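Local coordinates for protein acetyltransferase (Escherichia coli, PDB 7BYY) that is a toxin that acetylates aminoacyl-tRNAs, probably including glycyl-tRNA(Gly), with acetyl-CoA as the acetyl donor, at residues D117-C120 with D121-E124; I147-Y150 with A151-F155; F171-I174 with Q175-L178. The protein carries 1 engineered substitution. All coordinates share one frame; numbering follows the deposited sequence.

In the fold
All three contacts are local, and they touch one another around Phe123. Interaction 1 lies deepest, its centre about 7 Å from the centre of the chain, whereas interactions 2 and 3 sit about 12 and 13 Å out and mix buried with exposed residues. Phe123 of interaction 1 packs against Phe155 of interaction 2 and against Leu172 and Ile177 of interaction 3, so helix 114-132, the loop before strand 156-157 and the start of helix 174-187 share one apolar cluster. The chemistry follows position: regular helical bonds in interaction 1, a glycine-containing helix exit with aromatic contacts in interaction 2, and a strand-to-helix passage packed mainly by aliphatic side chains in interaction 3.

Interaction 1 of 3, residues D117-C120 with D121-E124; sequences DLLC and DFFE
Within helix 114-132, the crossover helix of a beta-alpha-beta unit between strands 94-105 and 137-142, Leu119 packs against Phe123, one turn further on. Its CG stands over one face of the Phe123 ring, offset toward the rim, 4.0 Å from the centroid in a CH-pi contact. The CD2 branch of Leu119 extends the overlap at the far end of the ring, 3.6 Å from Phe123 CZ. The two side chains slant across each other: Leu119 carries CG anti to its backbone N (chi1 -163°), while CG of Phe123 is anti to the carbonyl carbon (chi1 -77°), which swings the ring back along the helix. Leu119 CD1 also meets the neighbouring ring, 4.3 Å from Phe122 CD2.

Four successive i to i+4 bonds hold the backbone, among them Phe123 N to Leu119 O at 2.7 Å and Glu124 N to Cys120 O at 3.0 Å. The apolar side of the turn faces the sheet, with Leu118 against Leu103, Leu119 against Leu100, and Phe122 against Val98 and Leu100. At the polar side, OE1 of Glu124 is hydrogen-bonded to NE2 of His185, a residue of the C-terminal histidine tag. This is the sheet-facing amphipathic helix of the GNAT beta-alpha-beta core.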
# COMPACT_ATOMS: atom_id res chain seq x y z
N ASP A 117 -13.01 12.65 13.84
CA ASP A 117 -13.25 11.27 14.23
C ASP A 117 -12.99 10.32 13.07
O ASP A 117 -12.46 9.22 13.26
CB ASP A 117 -14.67 11.11 14.76
CG ASP A 117 -14.88 11.81 16.08
OD1 ASP A 117 -13.89 12.26 16.69
OD2 ASP A 117 -16.05 11.90 16.53
N LEU A 118 -13.37 10.73 11.86
CA LEU A 118 -13.08 9.92 10.68
C LEU A 118 -11.59 9.91 10.36
O LEU A 118 -11.08 8.89 9.88
CB LEU A 118 -13.87 10.44 9.48
CG LEU A 118 -14.93 9.47 8.98
CD1 LEU A 118 -15.75 10.10 7.88
CD2 LEU A 118 -14.31 8.16 8.52
N LEU A 119 -10.89 11.02 10.61
CA LEU A 119 -9.46 11.05 10.32
C LEU A 119 -8.68 10.17 11.28
O LEU A 119 -7.72 9.51 10.88
CB LEU A 119 -8.95 12.49 10.38
CG LEU A 119 -7.60 12.68 9.69
CD1 LEU A 119 -7.74 12.59 8.18
CD2 LEU A 119 -6.98 14.00 10.09
N CYS A 120 -9.07 10.14 12.56
CA CYS A 120 -8.38 9.28 13.50
C CYS A 120 -8.71 7.81 13.26
O CYS A 120 -7.86 6.94 13.48
CB CYS A 120 -8.71 9.68 14.94
SG CYS A 120 -7.47 10.76 15.70
N ASP A 121 -9.92 7.51 12.79
CA ASP A 121 -10.22 6.14 12.37
C ASP A 121 -9.47 5.78 11.10
O ASP A 121 -9.10 4.62 10.90
CB ASP A 121 -11.73 5.96 12.18
CG ASP A 121 -12.48 5.89 13.50
OD1 ASP A 121 -13.60 6.44 13.58
OD2 ASP A 121 -11.94 5.28 14.45
N PHE A 122 -9.22 6.77 10.23
CA PHE A 122 -8.41 6.53 9.05
C PHE A 122 -6.94 6.37 9.42
O PHE A 122 -6.22 5.55 8.83
CB PHE A 122 -8.59 7.67 8.05
CG PHE A 122 -7.59 7.67 6.94
CD1 PHE A 122 -7.66 6.73 5.92
CD2 PHE A 122 -6.58 8.62 6.90
CE1 PHE A 122 -6.74 6.73 4.89
CE2 PHE A 122 -5.66 8.63 5.88
CZ PHE A 122 -5.74 7.69 4.87
N PHE A 123 -6.47 7.14 10.41
CA PHE A 123 -5.10 7.00 10.87
C PHE A 123 -4.86 5.61 11.46
O PHE A 123 -3.80 5.01 11.26
CB PHE A 123 -4.77 8.08 11.91
CG PHE A 123 -4.50 9.43 11.31
CD1 PHE A 123 -4.45 9.60 9.93
CD2 PHE A 123 -4.29 10.53 12.12
CE1 PHE A 123 -4.20 10.84 9.38
CE2 PHE A 123 -4.04 11.78 11.58
CZ PHE A 123 -3.99 11.93 10.20
N GLU A 124 -5.85 5.09 12.20
CA GLU A 124 -5.71 3.74 12.74
C GLU A 124 -5.64 2.70 11.63
O GLU A 124 -4.94 1.69 11.77
CB GLU A 124 -6.88 3.43 13.68
CG GLU A 124 -6.61 2.27 14.62
CD GLU A 124 -5.68 2.66 15.76
OE1 GLU A 124 -5.98 3.66 16.45
OE2 GLU A 124 -4.66 1.97 15.96

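Interaction 2 of 3, residues I147-Y150 with A151-F155; sequences INFY and ARLGF
Leu153 lays its CD1 methyl over one face of the Phe149 ring, toward the rim, with the centroid 3.7 Å away in a CH-pi contact; CE1 and CZ of Phe149 are the ring atoms it meets. CG anti to the backbone N (chi1 171°) carries the Phe149 ring to where Leu153 lies. Next to this pair, Tyr150 and Phe155 run side by side and point the same way. Their rings form a T-shaped pair, the Tyr150 edge toward the Phe155 face, with centroids 5.7 Å apart and planes at 79°. Nearer the backbone, Tyr150 CB comes within 3.7 Å of Phe155 CD1.

The backbone beneath is a Schellman motif: Phe155 N reaches back to Tyr150 O at 3.0 Å, Gly154 N makes a weak bond to Ala151 O at 3.5 Å, and Gly154 takes a positive phi of 118°. The Tyr150-Phe155 pair is the hydrophobic contact that such a motif brings together. Tyr150 O is gripped twice, because Leu153 N also donates to it at 3.1 Å, approaching from the opposite face of the carbonyl plane to Phe155 N. On the outer side, the bent Arg152 chain folds its guanidinium face over Asn148 O and the CA of Phe149. Inward, Tyr150 rests on Leu100, Leu103 and Leu140, and Phe155 reaches Val138 and Met170.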
# COMPACT_ATOMS: atom_id res chain seq x y z
N ILE A 147 -8.28 23.12 3.60
CA ILE A 147 -6.84 23.20 3.85
C ILE A 147 -6.56 23.41 5.33
O ILE A 147 -5.66 22.78 5.90
CB ILE A 147 -6.21 24.33 3.00
CG1 ILE A 147 -6.55 24.14 1.52
CG2 ILE A 147 -4.71 24.36 3.20
CD1 ILE A 147 -6.02 25.26 0.65
N ASN A 148 -7.33 24.28 5.98
CA ASN A 148 -7.10 24.56 7.39
C ASN A 148 -7.38 23.33 8.25
O ASN A 148 -6.74 23.15 9.30
CB ASN A 148 -7.95 25.74 7.85
CG ASN A 148 -7.19 27.05 7.79
OD1 ASN A 148 -7.47 27.91 6.96
ND2 ASN A 148 -6.21 27.20 8.68
N PHE A 149 -8.31 22.48 7.83
CA PHE A 149 -8.62 21.28 8.60
C PHE A 149 -7.43 20.33 8.65
O PHE A 149 -6.94 19.98 9.73
CB PHE A 149 -9.85 20.58 8.01
CG PHE A 149 -10.12 19.23 8.60
CD1 PHE A 149 -10.62 19.10 9.89
CD2 PHE A 149 -9.87 18.08 7.87
CE1 PHE A 149 -10.86 17.86 10.43
CE2 PHE A 149 -10.12 16.83 8.40
CZ PHE A 149 -10.62 16.72 9.69
N TYR A 150 -6.94 19.91 7.48
CA TYR A 150 -5.81 18.98 7.45
C TYR A 150 -4.55 19.63 8.02
O TYR A 150 -3.75 18.96 8.68
CB TYR A 150 -5.57 18.49 6.02
CG TYR A 150 -6.74 17.73 5.41
CD1 TYR A 150 -7.09 16.46 5.87
CD2 TYR A 150 -7.49 18.29 4.38
CE1 TYR A 150 -8.16 15.78 5.31
CE2 TYR A 150 -8.55 17.61 3.82
CZ TYR A 150 -8.89 16.36 4.29
OH TYR A 150 -9.96 15.69 3.72
N ALA A 151 -4.37 20.93 7.79
CA ALA A 151 -3.23 21.63 8.38
C ALA A 151 -3.33 21.65 9.90
O ALA A 151 -2.31 21.59 10.59
CB ALA A 151 -3.14 23.05 7.83
N ARG A 152 -4.55 21.74 10.43
CA ARG A 152 -4.74 21.76 11.87
C ARG A 152 -4.47 20.41 12.53
O ARG A 152 -4.44 20.34 13.76
CB ARG A 152 -6.15 22.23 12.22
CG ARG A 152 -6.25 23.74 12.41
CD ARG A 152 -7.55 24.14 13.07
NE ARG A 152 -8.64 24.28 12.11
CZ ARG A 152 -9.56 23.35 11.90
NH1 ARG A 152 -9.53 22.22 12.58
NH2 ARG A 152 -10.52 23.56 11.00
N LEU A 153 -4.27 19.35 11.75
CA LEU A 153 -4.05 18.02 12.30
C LEU A 153 -2.75 17.41 11.78
O LEU A 153 -2.61 16.18 11.74
CB LEU A 153 -5.24 17.11 12.02
CG LEU A 153 -6.59 17.71 12.41
CD1 LEU A 153 -7.71 17.11 11.59
CD2 LEU A 153 -6.86 17.53 13.89
N GLY A 154 -1.79 18.24 11.38
CA GLY A 154 -0.43 17.81 11.11
C GLY A 154 0.03 18.02 9.68
O GLY A 154 1.23 18.17 9.44
N PHE A 155 -0.90 18.01 8.73
CA PHE A 155 -0.52 18.06 7.32
C PHE A 155 0.16 19.38 6.99
O PHE A 155 -0.29 20.46 7.39
CB PHE A 155 -1.75 17.87 6.43
CG PHE A 155 -2.24 16.44 6.38
CD1 PHE A 155 -3.13 15.97 7.32
CD2 PHE A 155 -1.80 15.59 5.38
CE1 PHE A 155 -3.58 14.66 7.27
CE2 PHE A 155 -2.25 14.28 5.32
CZ PHE A 155 -3.14 13.82 6.27

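Interaction 3 of 3, residues F171-I174 with Q175-L178; sequences FLAI and QHIL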
# COMPACT_ATOMS: atom_id res chain seq x y z
N PHE A 171 0.94 16.81 2.89
CA PHE A 171 1.63 15.59 3.29
C PHE A 171 1.73 15.51 4.80
O PHE A 171 1.88 16.53 5.48
CB PHE A 171 3.03 15.52 2.66
CG PHE A 171 3.77 14.24 2.96
CD1 PHE A 171 3.51 13.09 2.23
CD2 PHE A 171 4.73 14.19 3.96
CE1 PHE A 171 4.19 11.91 2.50
CE2 PHE A 171 5.41 13.02 4.23
CZ PHE A 171 5.14 11.88 3.50
N LEU A 172 1.66 14.29 5.32
CA LEU A 172 1.83 14.03 6.75
C LEU A 172 2.64 12.75 6.90
O LEU A 172 2.17 11.67 6.52
CB LEU A 172 0.48 13.90 7.45
CG LEU A 172 0.51 13.65 8.96
CD1 LEU A 172 1.27 14.76 9.68
CD2 LEU A 172 -0.90 13.51 9.51
N ALA A 173 3.84 12.86 7.45
CA ALA A 173 4.74 11.72 7.57
C ALA A 173 4.16 10.67 8.51
O ALA A 173 3.34 10.97 9.39
CB ALA A 173 6.12 12.16 8.05
N ILE A 174 4.60 9.43 8.33
CA ILE A 174 4.06 8.32 9.11
C ILE A 174 4.48 8.42 10.57
O ILE A 174 3.75 7.97 11.46
CB ILE A 174 4.47 6.97 8.49
CG1 ILE A 174 3.84 5.80 9.25
CG2 ILE A 174 5.99 6.83 8.45
CD1 ILE A 174 2.34 5.90 9.38
N GLN A 175 5.65 9.00 10.84
CA GLN A 175 6.11 9.13 12.22
C GLN A 175 5.13 9.95 13.06
O GLN A 175 4.86 9.62 14.22
CB GLN A 175 7.50 9.76 12.26
CG GLN A 175 8.58 8.94 11.57
CD GLN A 175 8.63 9.15 10.06
OE1 GLN A 175 8.01 10.08 9.54
NE2 GLN A 175 9.36 8.29 9.36
N HIS A 176 4.56 11.00 12.48
CA HIS A 176 3.61 11.83 13.21
C HIS A 176 2.25 11.15 13.35
O HIS A 176 1.53 11.41 14.33
CB HIS A 176 3.46 13.19 12.52
CG HIS A 176 4.76 13.89 12.29
ND1 HIS A 176 5.09 14.48 11.08
CD2 HIS A 176 5.83 14.10 13.10
CE1 HIS A 176 6.29 15.01 11.16
NE2 HIS A 176 6.76 14.80 12.38
N ILE A 177 1.88 10.29 12.41
CA ILE A 177 0.61 9.57 12.53
C ILE A 177 0.68 8.55 13.65
O ILE A 177 -0.26 8.41 14.45
CB ILE A 177 0.24 8.92 11.19
CG1 ILE A 177 0.11 9.98 10.10
CG2 ILE A 177 -1.06 8.14 11.32
CD1 ILE A 177 -0.38 9.44 8.78
N LEU A 178 1.79 7.81 13.74
CA LEU A 178 1.96 6.84 14.81
C LEU A 178 1.99 7.52 16.18
O LEU A 178 1.34 7.07 17.12
CB LEU A 178 3.23 6.02 14.59
CG LEU A 178 3.30 5.19 13.31
CD1 LEU A 178 4.61 4.41 13.24
CD2 LEU A 178 2.10 4.25 13.21
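Leu172 reaches from the end of its strand with both methyl branches into the first turn of the following helix. Its CD2 lies 3.7 Å from Ile177 CG1, and its CD1 is 3.9 Å from His176 CB, close to the plane of the imidazole at the ring's edge. With CG opposite the backbone N (chi1 -179°), the side chain is carried toward the helix, and chi2 sets one methyl to each residue. Ile174 covers a second side of the turn. Its longer branch, bent at chi2, ends in CD1, which lies 4.1 Å from both Ile177 CB and Leu178 CG; it crosses the Ile177 side chain at about a right angle and that of Leu178 on a slant. The branch methyl CG2 of Ile174 goes the other way, to the Gln175 amide, with NE2 of Gln175 at 3.8 Å. A bend at chi2 (83°) curls that amide back over the chain, and its carbonyl end turns to the CB of Ala173.

These side chains are set by the backbone of the turn. Ala173 occupies the N-cap position, and its O takes weak bonds from His176 N at 3.3 Å and Ile177 N at 3.4 Å. The regular helical pattern follows with Leu178 N to Ile174 O, 3.0 Å long and nearly straight at 169°.

Farther out, the strand is fixed by backbone bonds from Leu172 to Val138 and from Phe171 to Val156, the strands on its two flanks. Ile174 bonds to Lys136 through its backbone, while its side chain touches Ile135 and His130; Leu178 packs on Lys127 of helix 114-132. The whole is a direct strand-to-helix passage, here joining strand 168-173 of the mixed GNAT sheet to the C-terminal helix 174-187.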